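Glyco_hydro_cc domain-containing protein (PDB 6UB0) is a family 128 (subgroup III) glycoside hydrolase, a TIM-barrel exo-beta-1,3-glucanase that cleaves curdlan. Local coordinates at residues E41-Y52 and S67-E75; S147-S158 and F189-L197. All blocks are in the same frame, centred on the assembly; numbering follows the deposited sequence.

Interaction 1 of 2, residues E41-Y52 and S67-E75; sequences EYVPMLWGPRGY and SKNLLAFNE. With GLC (alpha-D-glucopyranose), chain B; BGC (beta-D-glucopyranose), chain C.
Asn74 sets its CB over one face of the Trp47 indole, its amide plane turned 30° from the ring, and its side chain links protein packing to sugar binding atom by atom. That CB makes a CH-pi contact with the five-membered ring of Trp47, 3.7 Å from the ring centroid. CG leaves anti to the backbone N (chi1 -162°), which carries the amide past the indole toward the glycan. OD1 then lies near Met45 CE, while ND2 ends in a nearly straight hydrogen bond (171°) to GLC O2, 3.0 Å away, and has a second partner in Gln81. Trp47 works beside it: NE1 donates at the ring edge to BGC O2 over 3.0 Å, and Arg50 NH2 lies above the face opposite Asn74 CB. The backbones lock the pair together, Asn74 N reaching Trp47 O at 2.7 Å.

This is the beta-alpha-beta crossover of a TIM barrel, strand 41-42 running through helix 52-64 into strand 69-71, with the sugar pocket at the strands' C-terminal ends. Glu75, following Asn74, brings OE2 to 3.5 Å from GLC C1; the Asn-Glu pair after the fourth strand is consistent with a clan A glycosidase. Deeper in, Leu46 N bonds to Leu71 O, and Leu71 N to Pro44 O. Val43 CG1 packs on Leu71 CG and approaches Asn69 O, a buried carbonyl oxygen without a partner. At the far end, Asn69 ND2 donates to the syn lone pair of Glu41 OE2 at 2.8 Å, the amide and carboxylate nearly coplanar, while Arg205 holds OE1 in a salt bridge.

Interaction 2 of 2, residues S147-S158 and F189-L197; sequences SGNVDDFKRYVS and FLKEVLPWL
Trp196 enters helix 150-158 as a knob in a hole formed by Phe153, Lys154, Val157 and Ser158, and its indole is met over one face by Lys154 and at its edge by Val157 and Ser158. With CG anti to the backbone N (chi1 -174°), the ring reaches across to the neighbouring helix. Lys154 crosses the indole obliquely, its CB 3.8 Å from Trp196 CZ2. A bend at chi3 then places the ammonium group above the ring face, where NZ forms a cation-pi interaction 3.8 Å from the centroid of the five-membered ring. The same NZ makes a salt bridge with Glu192 OE2 at 2.9 Å, meeting that oxygen nearly along its C-O axis, so one cation is shared between a carboxylate and an aromatic face. Around the rim of the indole, near its plane, come Val157 CG1, 4.0 Å from CZ3 of Trp196, and Ser158 OG. That hydroxyl is itself steadied by donating to Lys154 O.

Farther inside, the aromatic geometry turns. Phe189 presents its edge to the face of Phe153 in a T-shaped pair, with centroids 6.0 Å apart and planes at 71°. Leu197 CD2 lies 3.8 Å from CZ at the edge of the Phe153 ring, and Val193 CG1 lies over the centre of one face of the Phe189 ring and also touches Phe153 CD2. Nearer the start of the helix, Val150 divides its branches: CG2 packs 3.6 Å from Phe189 CD2, whereas CG1 touches Glu192 CG and Val193. Phe177, on strand 172-180, lies beneath Phe189, Val193 and Leu197. The two helices run nearly parallel, at 21° with axes 10.8 Å apart, as expected of consecutive helices in the outer layer of a beta/alpha TIM barrel.

Overall arrangement
The two contacts come in series along the chain and occupy opposite sides of its centre, their own centres about 25 Å apart and their nearest atoms about 8 Å apart, without touching. Interaction 1 joins neighbouring strands and the loops that carry them into the sugar-binding mouth; interaction 2 joins neighbouring helices of the outer wall. Strand 172-180 lies between them: Trp173 packs against Val43, Asn69 and Leu71 of interaction 1, while Phe177 supports the 189-197 helix of interaction 2. Glu176, on the same strand, hydrogen-bonds to GLC. One barrel thus combines an inner layer that shapes the laminaribiose pocket with a helical shell that does not touch the sugar, the Phe153 side chain being about 12 Å from GLC.

Interaction 1 of 2, residues E41-Y52 and S67-E75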
loop_
_atom_site.group_PDB
_atom_site.type_symbol
_atom_site.label_atom_id
_atom_site.label_comp_id
_atom_site.label_asym_id
_atom_site.label_seq_id
_atom_site.Cartn_x
_atom_site.Cartn_y
_atom_site.Cartn_z
ATOM N N GLU A 41 -6.717 -10.695 -5.582
ATOM C CA GLU A 41 -5.316 -10.721 -6.043
ATOM C C GLU A 41 -4.486 -10.437 -4.801
ATOM O O GLU A 41 -4.616 -9.358 -4.278
ATOM C CB GLU A 41 -5.029 -9.664 -7.098
ATOM C CG GLU A 41 -3.576 -9.670 -7.536
ATOM C CD GLU A 41 -3.189 -8.497 -8.411
ATOM O OE1 GLU A 41 -4.065 -8.060 -9.183
ATOM O OE2 GLU A 41 -2.011 -8.045 -8.323
ATOM N N TYR A 42 -3.711 -11.417 -4.351
ATOM C CA TYR A 42 -2.652 -11.180 -3.341
ATOM C C TYR A 42 -1.493 -10.444 -4.025
ATOM O O TYR A 42 -1.079 -10.759 -5.186
ATOM C CB TYR A 42 -2.169 -12.496 -2.732
ATOM C CG TYR A 42 -0.960 -12.330 -1.868
ATOM C CD1 TYR A 42 -1.070 -11.658 -0.660
ATOM C CD2 TYR A 42 0.287 -12.774 -2.281
ATOM C CE1 TYR A 42 0.022 -11.488 0.158
ATOM C CE2 TYR A 42 1.390 -12.602 -1.461
ATOM C CZ TYR A 42 1.251 -11.921 -0.260
ATOM O OH TYR A 42 2.301 -11.706 0.561
ATOM N N VAL A 43 -0.927 -9.467 -3.311
ATOM C CA VAL A 43 0.235 -8.709 -3.821
ATOM C C VAL A 43 1.409 -8.956 -2.882
ATOM O O VAL A 43 1.424 -8.499 -1.749
ATOM C CB VAL A 43 -0.079 -7.208 -3.954
ATOM C CG1 VAL A 43 1.129 -6.470 -4.493
ATOM C CG2 VAL A 43 -1.291 -6.990 -4.825
ATOM N N PRO A 44 2.463 -9.667 -3.340
ATOM C CA PRO A 44 3.651 -9.848 -2.508
ATOM C C PRO A 44 4.356 -8.522 -2.221
ATOM O O PRO A 44 4.288 -7.622 -3.069
ATOM C CB PRO A 44 4.530 -10.788 -3.354
ATOM C CG PRO A 44 3.553 -11.449 -4.277
ATOM C CD PRO A 44 2.523 -10.390 -4.599
ATOM N N MET A 45 4.941 -8.426 -1.018
ATOM C CA MET A 45 5.797 -7.281 -0.618
ATOM C C MET A 45 7.220 -7.727 -0.282
ATOM O O MET A 45 7.413 -8.634 0.518
ATOM C CB MET A 45 5.169 -6.500 0.530
ATOM C CG MET A 45 6.161 -5.494 1.123
ATOM S SD MET A 45 5.488 -4.528 2.477
ATOM C CE MET A 45 4.661 -3.203 1.612
ATOM N N LEU A 46 8.181 -7.038 -0.891
ATOM C CA LEU A 46 9.582 -6.941 -0.404
ATOM C C LEU A 46 9.655 -5.849 0.667
ATOM O O LEU A 46 9.701 -4.716 0.324
ATOM C CB LEU A 46 10.505 -6.632 -1.582
ATOM C CG LEU A 46 11.987 -6.590 -1.215
ATOM C CD1 LEU A 46 12.313 -7.780 -0.340
ATOM C CD2 LEU A 46 12.884 -6.558 -2.473
ATOM N N TRP A 47 9.578 -6.231 1.928
ATOM C CA TRP A 47 9.362 -5.315 3.080
ATOM C C TRP A 47 10.590 -4.434 3.296
ATOM O O TRP A 47 10.430 -3.278 3.694
ATOM C CB TRP A 47 9.057 -6.167 4.304
ATOM C CG TRP A 47 8.714 -5.373 5.517
ATOM C CD1 TRP A 47 7.473 -4.987 5.926
ATOM C CD2 TRP A 47 9.648 -4.804 6.448
ATOM N NE1 TRP A 47 7.558 -4.299 7.100
ATOM C CE2 TRP A 47 8.885 -4.131 7.417
ATOM C CE3 TRP A 47 11.049 -4.822 6.575
ATOM C CZ2 TRP A 47 9.490 -3.490 8.508
ATOM C CZ3 TRP A 47 11.639 -4.175 7.643
ATOM C CH2 TRP A 47 10.864 -3.515 8.589
ATOM N N GLY A 48 11.748 -5.052 3.146
ATOM C CA GLY A 48 13.070 -4.481 3.455
ATOM C C GLY A 48 14.158 -5.544 3.336
ATOM O O GLY A 48 13.911 -6.721 3.031
ATOM N N PRO A 49 15.402 -5.164 3.707
ATOM C CA PRO A 49 16.545 -6.069 3.623
ATOM C C PRO A 49 16.364 -7.479 4.199
ATOM O O PRO A 49 16.979 -8.417 3.680
ATOM C CB PRO A 49 17.594 -5.365 4.488
ATOM C CG PRO A 49 17.203 -3.909 4.478
ATOM C CD PRO A 49 15.694 -3.879 4.338
ATOM N N ARG A 50 15.601 -7.598 5.297
ATOM C CA ARG A 50 15.368 -8.906 5.963
ATOM C C ARG A 50 14.753 -9.896 4.969
ATOM O O ARG A 50 14.779 -11.074 5.252
ATOM C CB ARG A 50 14.465 -8.767 7.188
ATOM C CG ARG A 50 13.013 -8.434 6.881
ATOM C CD ARG A 50 12.308 -8.258 8.206
ATOM N NE ARG A 50 10.873 -8.017 8.166
ATOM C CZ ARG A 50 10.225 -7.200 9.011
ATOM N NH1 ARG A 50 10.885 -6.501 9.929
ATOM N NH2 ARG A 50 8.920 -7.040 8.898
ATOM N N GLY A 51 14.196 -9.412 3.857
ATOM C CA GLY A 51 13.489 -10.257 2.867
ATOM C C GLY A 51 14.312 -10.540 1.617
ATOM O O GLY A 51 13.826 -11.328 0.779
ATOM N N TYR A 52 15.501 -9.921 1.483
ATOM C CA TYR A 52 16.357 -9.989 0.273
ATOM C C TYR A 52 16.714 -11.446 -0.010
ATOM O O TYR A 52 16.656 -11.874 -1.200
ATOM C CB TYR A 52 17.645 -9.191 0.462
ATOM C CG TYR A 52 17.488 -7.696 0.471
ATOM C CD1 TYR A 52 16.271 -7.077 0.227
ATOM C CD2 TYR A 52 18.587 -6.890 0.699
ATOM C CE1 TYR A 52 16.147 -5.699 0.209
ATOM C CE2 TYR A 52 18.485 -5.509 0.695
ATOM C CZ TYR A 52 17.262 -4.907 0.469
ATOM O OH TYR A 52 17.212 -3.547 0.440
ATOM N N SER A 67 -0.185 -13.357 -9.667
ATOM C CA SER A 67 -0.072 -12.012 -9.046
ATOM C C SER A 67 0.419 -11.052 -10.126
ATOM O O SER A 67 1.400 -11.397 -10.819
ATOM C CB SER A 67 0.842 -12.050 -7.854
ATOM O OG SER A 67 0.249 -12.769 -6.770
ATOM N N LYS A 68 -0.297 -9.956 -10.341
ATOM C CA LYS A 68 0.016 -8.985 -11.417
ATOM C C LYS A 68 0.986 -7.919 -10.893
ATOM O O LYS A 68 1.423 -7.079 -11.677
ATOM C CB LYS A 68 -1.296 -8.394 -11.929
ATOM C CG LYS A 68 -2.286 -9.469 -12.380
ATOM C CD LYS A 68 -3.702 -9.005 -12.542
ATOM C CE LYS A 68 -4.029 -8.585 -13.960
ATOM N NZ LYS A 68 -5.435 -8.910 -14.291
ATOM N N ASN A 69 1.223 -7.890 -9.593
ATOM C CA ASN A 69 1.787 -6.680 -8.951
ATOM C C ASN A 69 2.750 -7.101 -7.851
ATOM O O ASN A 69 2.537 -8.122 -7.230
ATOM C CB ASN A 69 0.714 -5.772 -8.334
ATOM C CG ASN A 69 -0.184 -5.098 -9.341
ATOM O OD1 ASN A 69 0.235 -4.180 -10.004
ATOM N ND2 ASN A 69 -1.416 -5.582 -9.505
ATOM N N LEU A 70 3.793 -6.304 -7.632
ATOM C CA LEU A 70 4.734 -6.536 -6.527
ATOM C C LEU A 70 4.964 -5.201 -5.823
ATOM O O LEU A 70 5.177 -4.182 -6.531
ATOM C CB LEU A 70 6.077 -7.047 -7.035
ATOM C CG LEU A 70 6.053 -8.380 -7.775
ATOM C CD1 LEU A 70 7.408 -8.641 -8.401
ATOM C CD2 LEU A 70 5.653 -9.503 -6.845
ATOM N N LEU A 71 5.076 -5.239 -4.505
ATOM C CA LEU A 71 5.354 -4.008 -3.685
ATOM C C LEU A 71 6.774 -4.047 -3.101
ATOM O O LEU A 71 7.226 -5.121 -2.619
ATOM C CB LEU A 71 4.386 -3.867 -2.508
ATOM C CG LEU A 71 2.946 -3.576 -2.858
ATOM C CD1 LEU A 71 2.032 -4.027 -1.737
ATOM C CD2 LEU A 71 2.691 -2.120 -3.233
ATOM N N ALA A 72 7.376 -2.868 -2.977
ATOM C CA ALA A 72 8.727 -2.726 -2.408
ATOM C C ALA A 72 8.634 -2.316 -0.936
ATOM O O ALA A 72 7.542 -2.431 -0.357
ATOM C CB ALA A 72 9.507 -1.736 -3.219
ATOM N N PHE A 73 9.734 -1.790 -0.383
ATOM C CA PHE A 73 10.008 -1.718 1.067
ATOM C C PHE A 73 8.906 -0.922 1.789
ATOM O O PHE A 73 8.310 0.023 1.265
ATOM C CB PHE A 73 11.414 -1.140 1.270
ATOM C CG PHE A 73 12.358 -1.512 0.135
ATOM C CD1 PHE A 73 12.699 -2.839 -0.107
ATOM C CD2 PHE A 73 12.898 -0.531 -0.697
ATOM C CE1 PHE A 73 13.561 -3.198 -1.141
ATOM C CE2 PHE A 73 13.771 -0.889 -1.736
ATOM C CZ PHE A 73 14.078 -2.216 -1.965
ATOM N N ASN A 74 8.650 -1.341 3.015
ATOM C CA ASN A 74 7.672 -0.684 3.932
ATOM C C ASN A 74 8.308 0.458 4.727
ATOM O O ASN A 74 8.948 0.175 5.741
ATOM C CB ASN A 74 7.085 -1.687 4.889
ATOM C CG ASN A 74 5.815 -1.142 5.486
ATOM O OD1 ASN A 74 4.874 -0.846 4.774
ATOM N ND2 ASN A 74 5.837 -0.935 6.785
ATOM N N GLU A 75 7.966 1.683 4.398
ATOM C CA GLU A 75 8.382 2.851 5.264
ATOM C C GLU A 75 9.899 2.823 5.466
ATOM O O GLU A 75 10.434 2.766 6.594
ATOM C CB GLU A 75 7.595 2.907 6.579
ATOM C CG GLU A 75 6.160 3.380 6.381
ATOM C CD GLU A 75 5.374 3.666 7.632
ATOM O OE1 GLU A 75 5.998 3.595 8.729
ATOM O OE2 GLU A 75 4.174 4.063 7.460
HETATM C C1 GLC B . 2.752 1.984 9.848
HETATM C C2 GLC B . 3.593 0.715 9.643
HETATM C C3 GLC B . 3.209 -0.368 10.653
HETATM C C4 GLC B . 3.231 0.233 12.085
HETATM C C5 GLC B . 2.462 1.525 12.168
HETATM C C6 GLC B . 2.444 2.205 13.552
HETATM O O1 GLC B . 1.338 1.764 9.728
HETATM O O2 GLC B . 3.522 0.098 8.335
HETATM O O3 GLC B . 4.098 -1.475 10.507
HETATM O O4 GLC B . 2.571 -0.642 12.936
HETATM O O5 GLC B . 3.023 2.419 11.206
HETATM O O6 GLC B . 3.682 1.908 14.129
HETATM C C2 BGC C . 4.587 -3.749 10.070
HETATM C C3 BGC C . 4.135 -5.056 9.488
HETATM C C4 BGC C . 2.809 -5.377 10.142
HETATM C C5 BGC C . 1.819 -4.209 9.946
HETATM C C6 BGC C . 0.435 -4.256 10.609
HETATM C C1 BGC C . 3.567 -2.653 9.933
HETATM O O2 BGC C . 5.754 -3.397 9.318
HETATM O O3 BGC C . 5.139 -6.112 9.573
HETATM O O4 BGC C . 2.435 -6.610 9.528
HETATM O O5 BGC C . 2.298 -2.984 10.513
HETATM O O6 BGC C . 0.642 -4.601 12.006
HETATM O O HOH W 1 -2.949 -13.633 -6.496
#

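Interaction 2 of 2, residues S147-S158 and F189-L197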
loop_
_atom_site.group_PDB
_atom_site.type_symbol
_atom_site.label_atom_id
_atom_site.label_comp_id
_atom_site.label_asym_id
_atom_site.label_seq_id
_atom_site.Cartn_x
_atom_site.Cartn_y
_atom_site.Cartn_z
ATOM N N SER A 147 -8.980 11.627 12.578
ATOM C CA SER A 147 -10.211 11.499 11.755
ATOM C C SER A 147 -10.664 12.853 11.170
ATOM O O SER A 147 -11.266 12.825 10.077
ATOM C CB SER A 147 -11.294 10.895 12.612
ATOM O OG SER A 147 -11.362 11.650 13.869
ATOM N N GLY A 148 -10.405 13.974 11.869
ATOM C CA GLY A 148 -10.775 15.359 11.485
ATOM C C GLY A 148 -9.687 16.035 10.672
ATOM O O GLY A 148 -9.942 17.117 10.126
ATOM N N ASN A 149 -8.503 15.413 10.580
ATOM C CA ASN A 149 -7.392 15.860 9.692
ATOM C C ASN A 149 -7.575 15.300 8.275
ATOM O O ASN A 149 -6.589 14.923 7.667
ATOM C CB ASN A 149 -6.025 15.491 10.274
ATOM C CG ASN A 149 -5.673 16.305 11.503
ATOM O OD1 ASN A 149 -6.527 16.996 12.065
ATOM N ND2 ASN A 149 -4.428 16.216 11.928
ATOM N N VAL A 150 -8.795 15.319 7.758
ATOM C CA VAL A 150 -9.180 14.728 6.442
ATOM C C VAL A 150 -8.562 15.535 5.304
ATOM O O VAL A 150 -8.154 14.935 4.298
ATOM C CB VAL A 150 -10.701 14.719 6.244
ATOM C CG1 VAL A 150 -11.053 14.245 4.842
ATOM C CG2 VAL A 150 -11.413 13.901 7.309
ATOM N N ASP A 151 -8.583 16.862 5.401
ATOM C CA ASP A 151 -8.035 17.683 4.295
ATOM C C ASP A 151 -6.592 17.193 4.016
ATOM O O ASP A 151 -6.061 17.086 2.851
ATOM C CB ASP A 151 -8.048 19.170 4.647
ATOM C CG ASP A 151 -9.314 19.497 5.407
ATOM O OD1 ASP A 151 -10.355 19.526 4.739
ATOM O OD2 ASP A 151 -9.241 19.610 6.677
ATOM N N ASP A 152 -5.807 17.148 5.133
ATOM C CA ASP A 152 -4.358 16.850 5.073
ATOM C C ASP A 152 -4.216 15.503 4.343
ATOM O O ASP A 152 -3.303 15.381 3.497
ATOM C CB ASP A 152 -3.709 16.883 6.453
ATOM C CG ASP A 152 -2.292 16.354 6.471
ATOM O OD1 ASP A 152 -1.420 16.962 5.803
ATOM O OD2 ASP A 152 -2.056 15.345 7.169
ATOM N N PHE A 153 -5.111 14.562 4.623
ATOM C CA PHE A 153 -5.148 13.259 3.903
ATOM C C PHE A 153 -5.056 13.553 2.395
ATOM O O PHE A 153 -4.084 13.158 1.746
ATOM C CB PHE A 153 -6.349 12.393 4.296
ATOM C CG PHE A 153 -6.447 11.138 3.462
ATOM C CD1 PHE A 153 -5.586 10.062 3.671
ATOM C CD2 PHE A 153 -7.330 11.072 2.398
ATOM C CE1 PHE A 153 -5.660 8.929 2.868
ATOM C CE2 PHE A 153 -7.394 9.947 1.590
ATOM C CZ PHE A 153 -6.568 8.871 1.836
ATOM N N LYS A 154 -5.993 14.328 1.878
ATOM C CA LYS A 154 -6.234 14.521 0.421
ATOM C C LYS A 154 -5.071 15.265 -0.233
ATOM O O LYS A 154 -4.765 14.981 -1.402
ATOM C CB LYS A 154 -7.561 15.257 0.260
ATOM C CG LYS A 154 -8.729 14.538 0.920
ATOM C CD LYS A 154 -10.049 15.291 0.833
ATOM C CE LYS A 154 -10.871 14.900 -0.372
ATOM N NZ LYS A 154 -12.258 15.407 -0.289
ATOM N N ARG A 155 -4.484 16.226 0.483
ATOM C CA ARG A 155 -3.368 17.091 0.025
ATOM C C ARG A 155 -2.175 16.168 -0.210
ATOM O O ARG A 155 -1.563 16.161 -1.328
ATOM C CB ARG A 155 -3.146 18.146 1.128
ATOM C CG ARG A 155 -1.910 19.031 0.997
ATOM C CD ARG A 155 -0.565 18.326 1.222
ATOM N NE ARG A 155 -0.383 17.703 2.548
ATOM C CZ ARG A 155 0.713 17.042 2.955
ATOM N NH1 ARG A 155 1.739 16.863 2.137
ATOM N NH2 ARG A 155 0.766 16.531 4.178
ATOM N N TYR A 156 -1.900 15.378 0.831
ATOM C CA TYR A 156 -0.811 14.381 0.874
ATOM C C TYR A 156 -0.926 13.484 -0.365
ATOM O O TYR A 156 0.049 13.246 -1.054
ATOM C CB TYR A 156 -0.861 13.579 2.180
ATOM C CG TYR A 156 0.144 12.463 2.192
ATOM C CD1 TYR A 156 1.472 12.698 2.477
ATOM C CD2 TYR A 156 -0.226 11.157 1.900
ATOM C CE1 TYR A 156 2.414 11.682 2.466
ATOM C CE2 TYR A 156 0.711 10.134 1.865
ATOM C CZ TYR A 156 2.035 10.390 2.150
ATOM O OH TYR A 156 2.929 9.369 2.174
ATOM N N VAL A 157 -2.116 12.952 -0.607
ATOM C CA VAL A 157 -2.344 11.957 -1.706
ATOM C C VAL A 157 -2.097 12.646 -3.053
ATOM O O VAL A 157 -1.399 12.070 -3.941
ATOM C CB VAL A 157 -3.748 11.333 -1.620
ATOM C CG1 VAL A 157 -3.984 10.396 -2.780
ATOM C CG2 VAL A 157 -3.953 10.607 -0.301
ATOM N N SER A 158 -2.631 13.846 -3.202
ATOM C CA SER A 158 -2.406 14.701 -4.391
ATOM C C SER A 158 -0.916 14.985 -4.529
ATOM O O SER A 158 -0.407 14.814 -5.611
ATOM C CB SER A 158 -3.213 15.929 -4.293
ATOM O OG SER A 158 -4.535 15.572 -3.908
ATOM N N PHE A 189 -15.004 9.487 8.572
ATOM C CA PHE A 189 -13.760 9.693 7.794
ATOM C C PHE A 189 -13.881 8.853 6.508
ATOM O O PHE A 189 -13.735 9.388 5.366
ATOM C CB PHE A 189 -12.590 9.377 8.724
ATOM C CG PHE A 189 -11.242 9.363 8.062
ATOM C CD1 PHE A 189 -10.732 8.170 7.569
ATOM C CD2 PHE A 189 -10.474 10.512 7.941
ATOM C CE1 PHE A 189 -9.508 8.142 6.927
ATOM C CE2 PHE A 189 -9.223 10.467 7.333
ATOM C CZ PHE A 189 -8.744 9.277 6.837
ATOM N N LEU A 190 -14.246 7.576 6.661
ATOM C CA LEU A 190 -14.360 6.655 5.489
ATOM C C LEU A 190 -15.455 7.165 4.541
ATOM O O LEU A 190 -15.304 7.063 3.284
ATOM C CB LEU A 190 -14.657 5.226 5.969
ATOM C CG LEU A 190 -13.486 4.504 6.645
ATOM C CD1 LEU A 190 -13.949 3.229 7.320
ATOM C CD2 LEU A 190 -12.379 4.225 5.631
ATOM N N LYS A 191 -16.529 7.719 5.092
ATOM C CA LYS A 191 -17.603 8.340 4.267
ATOM C C LYS A 191 -17.075 9.470 3.372
ATOM O O LYS A 191 -17.645 9.633 2.265
ATOM C CB LYS A 191 -18.721 8.909 5.142
ATOM C CG LYS A 191 -19.454 7.864 5.962
ATOM C CD LYS A 191 -20.790 8.351 6.474
ATOM C CE LYS A 191 -21.592 7.251 7.139
ATOM N NZ LYS A 191 -22.998 7.296 6.687
ATOM N N GLU A 192 -16.071 10.231 3.822
ATOM C CA GLU A 192 -15.492 11.360 3.049
ATOM C C GLU A 192 -14.447 10.833 2.046
ATOM O O GLU A 192 -14.536 11.163 0.830
ATOM C CB GLU A 192 -14.915 12.372 4.056
ATOM C CG GLU A 192 -14.153 13.550 3.460
ATOM C CD GLU A 192 -14.941 14.559 2.649
ATOM O OE1 GLU A 192 -16.122 14.791 2.976
ATOM O OE2 GLU A 192 -14.358 15.127 1.706
ATOM N N VAL A 193 -13.512 9.994 2.498
ATOM C CA VAL A 193 -12.315 9.621 1.676
ATOM C C VAL A 193 -12.649 8.481 0.686
ATOM O O VAL A 193 -12.123 8.496 -0.455
ATOM C CB VAL A 193 -11.122 9.323 2.605
ATOM C CG1 VAL A 193 -10.975 10.434 3.642
ATOM C CG2 VAL A 193 -11.212 7.968 3.303
ATOM N N LEU A 194 -13.519 7.525 1.028
ATOM C CA LEU A 194 -13.707 6.359 0.108
ATOM C C LEU A 194 -14.239 6.792 -1.268
ATOM O O LEU A 194 -13.715 6.387 -2.314
ATOM C CB LEU A 194 -14.590 5.290 0.762
ATOM C CG LEU A 194 -13.915 4.430 1.833
ATOM C CD1 LEU A 194 -14.805 3.306 2.339
ATOM C CD2 LEU A 194 -12.591 3.854 1.321
ATOM N N PRO A 195 -15.282 7.642 -1.346
ATOM C CA PRO A 195 -15.742 8.130 -2.646
ATOM C C PRO A 195 -14.631 8.909 -3.385
ATOM O O PRO A 195 -14.410 8.678 -4.563
ATOM C CB PRO A 195 -16.939 9.030 -2.305
ATOM C CG PRO A 195 -17.312 8.714 -0.866
ATOM C CD PRO A 195 -16.042 8.196 -0.216
ATOM N N TRP A 196 -13.910 9.756 -2.662
ATOM C CA TRP A 196 -12.837 10.636 -3.196
ATOM C C TRP A 196 -11.716 9.772 -3.796
ATOM O O TRP A 196 -11.260 10.009 -4.977
ATOM C CB TRP A 196 -12.328 11.540 -2.059
ATOM C CG TRP A 196 -11.348 12.562 -2.529
ATOM C CD1 TRP A 196 -11.653 13.742 -3.133
ATOM C CD2 TRP A 196 -9.912 12.474 -2.504
ATOM N NE1 TRP A 196 -10.506 14.395 -3.493
ATOM C CE2 TRP A 196 -9.423 13.652 -3.105
ATOM C CE3 TRP A 196 -8.995 11.529 -2.028
ATOM C CZ2 TRP A 196 -8.064 13.909 -3.242
ATOM C CZ3 TRP A 196 -7.655 11.776 -2.182
ATOM C CH2 TRP A 196 -7.197 12.958 -2.773
ATOM N N LEU A 197 -11.311 8.756 -3.031
ATOM C CA LEU A 197 -10.282 7.785 -3.495
ATOM C C LEU A 197 -10.844 7.069 -4.721
ATOM O O LEU A 197 -10.093 6.891 -5.696
ATOM C CB LEU A 197 -9.899 6.839 -2.343
ATOM C CG LEU A 197 -9.152 7.510 -1.190
ATOM C CD1 LEU A 197 -9.220 6.700 0.097
ATOM C CD2 LEU A 197 -7.696 7.757 -1.578
#